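Local structure of acyl-homoserine-lactone synthase (Pseudomonas aeruginosa, 1RO5) at residues D47-L52 / K81-E86; I5-I8 / E13-K16. The protein catalyses the synthesis of the quorum-sensing signal N-(3-oxododecanoyl)homoserine lactone from S-adenosyl-L-methionine and a fatty acyl chain carried on acyl carrier protein. All coordinates share one frame; numbering follows the deposited sequence.

Contact 1 of 2, residues D47-L52 / K81-E86; sequences DGYDAL and KNTFPE
Tyr49, on a 3-10 turn, faces the C-terminal end of the short helix 79-82, and the two backbones stay well apart, their closest CA atoms being those of Tyr49 and Asn82 at 10.1 Å. One long side chain spans that gap. Tyr49 reaches across and ends in a short hydrogen bond, 2.6 Å from its OH to OG1 of Thr83, in which either hydroxyl may be the donor. OG1 lies at the edge of the ring, in its plane. Beside this bond, CB of Asn82 packs against OH of Tyr49 at 3.3 Å. Thr83, the first residue after helix 79-82 to leave helical geometry, keeps OG1 anti to its carbonyl carbon (chi1 -68°), which points OG1 at Tyr49 and puts the methyl CG2 over the centre of the Phe84 ring. Behind the tyrosine, the turn is fastened by a 2.9 Å hydrogen bond from Asp47 N to OD2 of Asp50, through that oxygen's anti lone pair. Both aspartates also form salt bridges to Arg70. The result is a surface hydrogen bond joining the turn before strand 55-61 to the end of helix 79-82, in the alpha-beta-alpha sandwich of this synthase, whose family is grouped with the acetyltransferases.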
ATOM      1  N   ASP A  47      -1.865  14.612  -0.481  1.00 29.42           N
ATOM      2  CA  ASP A  47      -2.990  15.065   0.359  1.00 30.42           C
ATOM      3  C   ASP A  47      -2.516  15.287   1.835  1.00 29.30           C
ATOM      4  O   ASP A  47      -1.292  15.195   2.181  1.00 29.73           O
ATOM      5  CB  ASP A  47      -4.119  14.036   0.251  1.00 31.07           C
ATOM      6  CG  ASP A  47      -3.689  12.599   0.653  1.00 34.55           C
ATOM      7  OD1 ASP A  47      -2.672  12.414   1.412  1.00 37.50           O
ATOM      8  OD2 ASP A  47      -4.428  11.599   0.414  1.00 38.65           O
ATOM      9  N   GLY A  48      -3.428  15.549   2.711  1.00 26.84           N
ATOM     10  CA  GLY A  48      -3.074  15.938   4.057  1.00 25.69           C
ATOM     11  C   GLY A  48      -2.440  14.757   4.827  1.00 29.40           C
ATOM     12  O   GLY A  48      -1.646  14.984   5.756  1.00 28.25           O
ATOM     13  N   TYR A  49      -2.748  13.503   4.452  1.00 29.59           N
ATOM     14  CA  TYR A  49      -2.094  12.345   5.062  1.00 27.37           C
ATOM     15  C   TYR A  49      -0.597  12.374   4.815  1.00 28.06           C
ATOM     16  O   TYR A  49       0.135  11.829   5.577  1.00 29.33           O
ATOM     17  CB  TYR A  49      -2.689  11.027   4.519  1.00 27.03           C
ATOM     18  CG  TYR A  49      -4.190  10.850   4.888  1.00 24.86           C
ATOM     19  CD1 TYR A  49      -5.192  10.999   3.938  1.00 30.91           C
ATOM     20  CD2 TYR A  49      -4.542  10.451   6.156  1.00 28.02           C
ATOM     21  CE1 TYR A  49      -6.532  10.858   4.280  1.00 32.22           C
ATOM     22  CE2 TYR A  49      -5.901  10.241   6.529  1.00 31.30           C
ATOM     23  CZ  TYR A  49      -6.869  10.473   5.610  1.00 34.47           C
ATOM     24  OH  TYR A  49      -8.191  10.214   5.974  1.00 40.32           O
ATOM     25  N   ASP A  50      -0.132  12.966   3.713  1.00 26.43           N
ATOM     26  CA  ASP A  50       1.267  13.034   3.426  1.00 25.81           C
ATOM     27  C   ASP A  50       1.978  13.972   4.440  1.00 25.81           C
ATOM     28  O   ASP A  50       3.184  13.981   4.563  1.00 26.46           O
ATOM     29  CB  ASP A  50       1.500  13.480   1.907  1.00 23.48           C
ATOM     30  CG  ASP A  50       1.000  12.443   0.973  1.00 27.26           C
ATOM     31  OD1 ASP A  50       1.485  11.256   1.008  1.00 22.43           O
ATOM     32  OD2 ASP A  50       0.136  12.658   0.138  1.00 31.06           O
ATOM     33  N   ALA A  51       1.230  14.739   5.165  1.00 26.44           N
ATOM     34  CA  ALA A  51       1.801  15.682   6.092  1.00 28.18           C
ATOM     35  C   ALA A  51       1.688  15.045   7.474  1.00 30.96           C
ATOM     36  O   ALA A  51       2.052  15.687   8.519  1.00 31.40           O
ATOM     37  CB  ALA A  51       1.011  17.039   6.018  1.00 27.76           C
ATOM     38  N   LEU A  52       1.287  13.763   7.535  1.00 31.41           N
ATOM     39  CA  LEU A  52       1.121  13.130   8.865  1.00 32.92           C
ATOM     40  C   LEU A  52       2.151  12.085   9.114  1.00 34.52           C
ATOM     41  O   LEU A  52       1.884  11.038   9.718  1.00 37.65           O
ATOM     42  CB  LEU A  52      -0.245  12.512   8.985  1.00 33.35           C
ATOM     43  CG  LEU A  52      -1.381  13.548   9.032  1.00 34.65           C
ATOM     44  CD1 LEU A  52      -2.547  12.660   8.987  1.00 44.62           C
ATOM     45  CD2 LEU A  52      -1.321  14.279  10.261  1.00 32.20           C
ATOM     46  N   LYS A  81     -10.157   4.999   8.393  1.00 36.68           N
ATOM     47  CA  LYS A  81     -10.827   5.561   9.568  1.00 37.76           C
ATOM     48  C   LYS A  81     -11.369   6.912   9.222  1.00 37.89           C
ATOM     49  O   LYS A  81     -12.484   7.245   9.659  1.00 37.82           O
ATOM     50  CB  LYS A  81      -9.871   5.689  10.752  1.00 39.47           C
ATOM     51  CG  LYS A  81     -10.517   6.215  12.051  1.00 40.97           C
ATOM     52  CD  LYS A  81      -9.669   6.825  13.193  1.00 48.26           C
ATOM     53  CE  LYS A  81      -9.088   5.881  14.210  1.00 57.22           C
ATOM     54  NZ  LYS A  81      -7.572   6.258  14.475  1.00 61.98           N
ATOM     55  N   ASN A  82     -10.632   7.709   8.418  1.00 37.60           N
ATOM     56  CA  ASN A  82     -11.044   9.094   8.307  1.00 36.85           C
ATOM     57  C   ASN A  82     -11.482   9.514   6.955  1.00 38.75           C
ATOM     58  O   ASN A  82     -11.829  10.664   6.841  1.00 41.19           O
ATOM     59  CB  ASN A  82      -9.929  10.019   8.794  1.00 36.87           C
ATOM     60  CG  ASN A  82      -9.566   9.776  10.247  1.00 38.25           C
ATOM     61  OD1 ASN A  82      -8.522   9.162  10.590  1.00 39.55           O
ATOM     62  ND2 ASN A  82     -10.453  10.164  11.110  1.00 41.23           N
ATOM     63  N   THR A  83     -11.366   8.677   5.923  1.00 36.32           N
ATOM     64  CA  THR A  83     -11.841   9.045   4.628  1.00 36.32           C
ATOM     65  C   THR A  83     -12.903   7.995   4.167  1.00 36.94           C
ATOM     66  O   THR A  83     -13.889   8.315   3.456  1.00 36.10           O
ATOM     67  CB  THR A  83     -10.591   9.118   3.575  1.00 37.73           C
ATOM     68  OG1 THR A  83      -9.702  10.237   3.912  1.00 40.50           O
ATOM     69  CG2 THR A  83     -11.060   9.436   2.182  1.00 33.46           C
ATOM     70  N   PHE A  84     -12.725   6.748   4.565  1.00 34.26           N
ATOM     71  CA  PHE A  84     -13.614   5.775   4.041  1.00 36.72           C
ATOM     72  C   PHE A  84     -14.306   5.006   5.177  1.00 36.70           C
ATOM     73  O   PHE A  84     -14.466   3.803   5.042  1.00 35.75           O
ATOM     74  CB  PHE A  84     -12.946   4.776   3.111  1.00 35.30           C
ATOM     75  CG  PHE A  84     -12.231   5.398   1.955  1.00 41.14           C
ATOM     76  CD1 PHE A  84     -10.817   5.392   1.914  1.00 39.90           C
ATOM     77  CD2 PHE A  84     -12.937   5.951   0.869  1.00 40.75           C
ATOM     78  CE1 PHE A  84     -10.132   5.947   0.817  1.00 41.63           C
ATOM     79  CE2 PHE A  84     -12.267   6.514  -0.188  1.00 40.38           C
ATOM     80  CZ  PHE A  84     -10.828   6.489  -0.227  1.00 42.74           C
ATOM     81  N   PRO A  85     -14.844   5.686   6.175  1.00 36.80           N
ATOM     82  CA  PRO A  85     -15.382   4.955   7.336  1.00 38.00           C
ATOM     83  C   PRO A  85     -16.571   4.019   6.971  1.00 36.40           C
ATOM     84  O   PRO A  85     -16.673   3.025   7.604  1.00 36.74           O
ATOM     85  CB  PRO A  85     -15.786   6.058   8.337  1.00 37.31           C
ATOM     86  CG  PRO A  85     -15.634   7.363   7.589  1.00 38.41           C
ATOM     87  CD  PRO A  85     -15.057   7.144   6.244  1.00 37.20           C
ATOM     88  N   GLU A  86     -17.374   4.283   5.950  1.00 38.46           N
ATOM     89  CA  GLU A  86     -18.475   3.375   5.491  1.00 39.99           C
ATOM     90  C   GLU A  86     -17.987   1.961   5.307  1.00 40.42           C
ATOM     91  O   GLU A  86     -18.710   0.987   5.563  1.00 42.85           O
ATOM     92  CB  GLU A  86     -19.072   3.793   4.108  1.00 42.92           C
ATOM     93  CG  GLU A  86     -18.919   5.248   3.685  1.00 47.76           C
ATOM     94  CD  GLU A  86     -17.473   5.711   3.226  1.00 53.10           C
ATOM     95  OE1 GLU A  86     -16.816   6.407   4.056  1.00 50.65           O
ATOM     96  OE2 GLU A  86     -17.034   5.488   2.033  1.00 55.08           O
TER

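Contact 2 of 2, residues I5-I8 / E13-K16; sequences IVQI and EFDK
Phe14 meets strand 5-10 through the far end of its ring, where CE2 lies 3.9 Å from CB of Gln7. OE1 of Gln7 comes within 4.1 Å of CE2 of Phe14, and CZ of Phe14 is 4.0 Å from the backbone O of Gln7. With CG beside its backbone N, Gln7 is extended farther out (chi2 -168°), which carries OE1 to the ring. The approach is oblique, ring and amide planes standing 32° apart, and the two side chains lie alongside one another, pointing opposite ways. No hydrogen bond joins the segments; the contact is van der Waals packing. Ile8 adds its backbone to this surface while its CB points away, its side chain touching Met57 and Tyr131. In the next shell, the amide of Gln7 is held by a hydrogen bond from NE2 to OE1 of Gln60, and its backbone pairs with Leu58 on the antiparallel strand 55-61. Phe14 itself is buried, with Tyr56 and Leu58 of that strand and Leu19 of helix 16-30 around it. Such packing is that of a strand-to-helix connection in an alpha-beta-alpha sandwich: an aromatic residue just ahead of helix 16-30 folds back onto the edge strand, joining sheet and helix layers.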
ATOM      1  N   ILE A   5      15.281  -2.015  -7.275  1.00 44.71           N
ATOM      2  CA  ILE A   5      15.646  -1.448  -5.973  1.00 43.52           C
ATOM      3  C   ILE A   5      14.334  -1.177  -5.279  1.00 44.93           C
ATOM      4  O   ILE A   5      13.388  -0.572  -5.881  1.00 44.89           O
ATOM      5  CB  ILE A   5      16.356  -0.205  -6.193  1.00 42.17           C
ATOM      6  CG1 ILE A   5      17.727  -0.519  -6.795  1.00 46.52           C
ATOM      7  CG2 ILE A   5      16.608   0.518  -4.917  1.00 42.10           C
ATOM      8  CD1 ILE A   5      18.437   0.792  -7.361  1.00 46.65           C
ATOM      9  N   VAL A   6      14.237  -1.594  -4.018  1.00 43.52           N
ATOM     10  CA  VAL A   6      13.059  -1.258  -3.214  1.00 42.77           C
ATOM     11  C   VAL A   6      13.514  -0.373  -2.031  1.00 44.05           C
ATOM     12  O   VAL A   6      14.399  -0.790  -1.303  1.00 46.68           O
ATOM     13  CB  VAL A   6      12.411  -2.505  -2.703  1.00 42.20           C
ATOM     14  CG1 VAL A   6      11.221  -2.168  -1.780  1.00 45.78           C
ATOM     15  CG2 VAL A   6      11.892  -3.369  -3.830  1.00 40.49           C
ATOM     16  N   GLN A   7      12.973   0.833  -1.837  1.00 41.89           N
ATOM     17  CA  GLN A   7      13.195   1.553  -0.605  1.00 42.36           C
ATOM     18  C   GLN A   7      11.963   1.745   0.306  1.00 40.79           C
ATOM     19  O   GLN A   7      10.867   2.074  -0.143  1.00 39.99           O
ATOM     20  CB  GLN A   7      13.749   2.944  -0.895  1.00 44.17           C
ATOM     21  CG  GLN A   7      14.719   3.020  -2.038  1.00 48.51           C
ATOM     22  CD  GLN A   7      15.391   4.350  -2.031  1.00 52.19           C
ATOM     23  OE1 GLN A   7      15.557   4.982  -0.940  1.00 52.24           O
ATOM     24  NE2 GLN A   7      15.731   4.832  -3.219  1.00 56.31           N
ATOM     25  N   ILE A   8      12.163   1.567   1.589  1.00 40.82           N
ATOM     26  CA  ILE A   8      11.149   1.799   2.541  1.00 43.47           C
ATOM     27  C   ILE A   8      11.649   2.686   3.669  1.00 46.69           C
ATOM     28  O   ILE A   8      12.655   2.373   4.311  1.00 49.06           O
ATOM     29  CB  ILE A   8      10.643   0.547   3.074  1.00 43.05           C
ATOM     30  CG1 ILE A   8      10.354  -0.452   1.954  1.00 42.48           C
ATOM     31  CG2 ILE A   8       9.286   0.793   3.794  1.00 39.94           C
ATOM     32  CD1 ILE A   8       9.637  -1.757   2.439  1.00 35.34           C
ATOM     33  N   GLU A  13      13.035  10.710   5.209  1.00 55.43           N
ATOM     34  CA  GLU A  13      14.193   9.989   4.610  1.00 55.70           C
ATOM     35  C   GLU A  13      14.326  10.014   3.040  1.00 56.52           C
ATOM     36  O   GLU A  13      15.281   9.459   2.500  1.00 56.70           O
ATOM     37  CB  GLU A  13      14.296   8.524   5.103  1.00 56.33           C
ATOM     38  CG  GLU A  13      14.126   8.247   6.648  1.00 57.55           C
ATOM     39  CD  GLU A  13      14.193   6.701   6.895  1.00 65.78           C
ATOM     40  OE1 GLU A  13      15.031   6.077   6.169  1.00 69.72           O
ATOM     41  OE2 GLU A  13      13.441   6.041   7.729  1.00 61.95           O
ATOM     42  N   PHE A  14      13.408  10.628   2.284  1.00 53.67           N
ATOM     43  CA  PHE A  14      13.547  10.484   0.840  1.00 51.56           C
ATOM     44  C   PHE A  14      13.783  11.866   0.308  1.00 53.06           C
ATOM     45  O   PHE A  14      13.279  12.834   0.903  1.00 52.11           O
ATOM     46  CB  PHE A  14      12.288   9.983   0.118  1.00 48.79           C
ATOM     47  CG  PHE A  14      11.909   8.578   0.404  1.00 44.79           C
ATOM     48  CD1 PHE A  14      11.038   8.267   1.424  1.00 36.00           C
ATOM     49  CD2 PHE A  14      12.269   7.559  -0.460  1.00 46.21           C
ATOM     50  CE1 PHE A  14      10.597   6.975   1.652  1.00 37.66           C
ATOM     51  CE2 PHE A  14      11.767   6.228  -0.216  1.00 43.28           C
ATOM     52  CZ  PHE A  14      10.954   5.977   0.850  1.00 38.64           C
ATOM     53  N   ASP A  15      14.499  11.918  -0.830  1.00 53.58           N
ATOM     54  CA  ASP A  15      14.996  13.112  -1.493  1.00 56.95           C
ATOM     55  C   ASP A  15      13.784  13.752  -2.113  1.00 56.36           C
ATOM     56  O   ASP A  15      13.028  13.064  -2.805  1.00 57.16           O
ATOM     57  CB  ASP A  15      15.987  12.709  -2.631  1.00 58.50           C
ATOM     58  CG  ASP A  15      16.911  11.465  -2.260  1.00 67.25           C
ATOM     59  OD1 ASP A  15      18.166  11.640  -2.475  1.00 74.16           O
ATOM     60  OD2 ASP A  15      16.523  10.321  -1.750  1.00 69.67           O
ATOM     61  N   LYS A  16      13.602  15.043  -1.906  1.00 56.60           N
ATOM     62  CA  LYS A  16      12.554  15.847  -2.593  1.00 58.48           C
ATOM     63  C   LYS A  16      12.266  15.472  -4.041  1.00 57.91           C
ATOM     64  O   LYS A  16      11.187  15.755  -4.561  1.00 57.79           O
ATOM     65  CB  LYS A  16      12.815  17.393  -2.533  1.00 58.92           C
ATOM     66  CG  LYS A  16      12.820  18.128  -1.095  1.00 64.32           C
ATOM     67  CD  LYS A  16      11.590  17.760  -0.250  1.00 70.60           C
ATOM     68  CE  LYS A  16      11.744  17.787   1.339  1.00 75.28           C
ATOM     69  NZ  LYS A  16      10.618  16.935   2.112  1.00 75.02           N
TER

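Overall arrangement
From the N terminus the chain first runs along strand 5-10 and turns back at once, so contact 2 closes a short loop of four intervening residues, tying that strand to the approach to helix 16-30. After that helix and the small hairpin of strands 40-41 and 44-45, contact 1 opens at 47-52; it closes at 81-86, beyond the antiparallel pair 55-61 and 64-73, and ties the turn before strand 55-61 to the end of helix 79-82. The two loops follow in series, neither nesting nor crossing, and the contacts do not touch. Strand 55-61 relates them: it flanks strand 5-10 and follows segment 47-52, with its Tyr56 touching Phe14 and hydrogen-bonding Asp50.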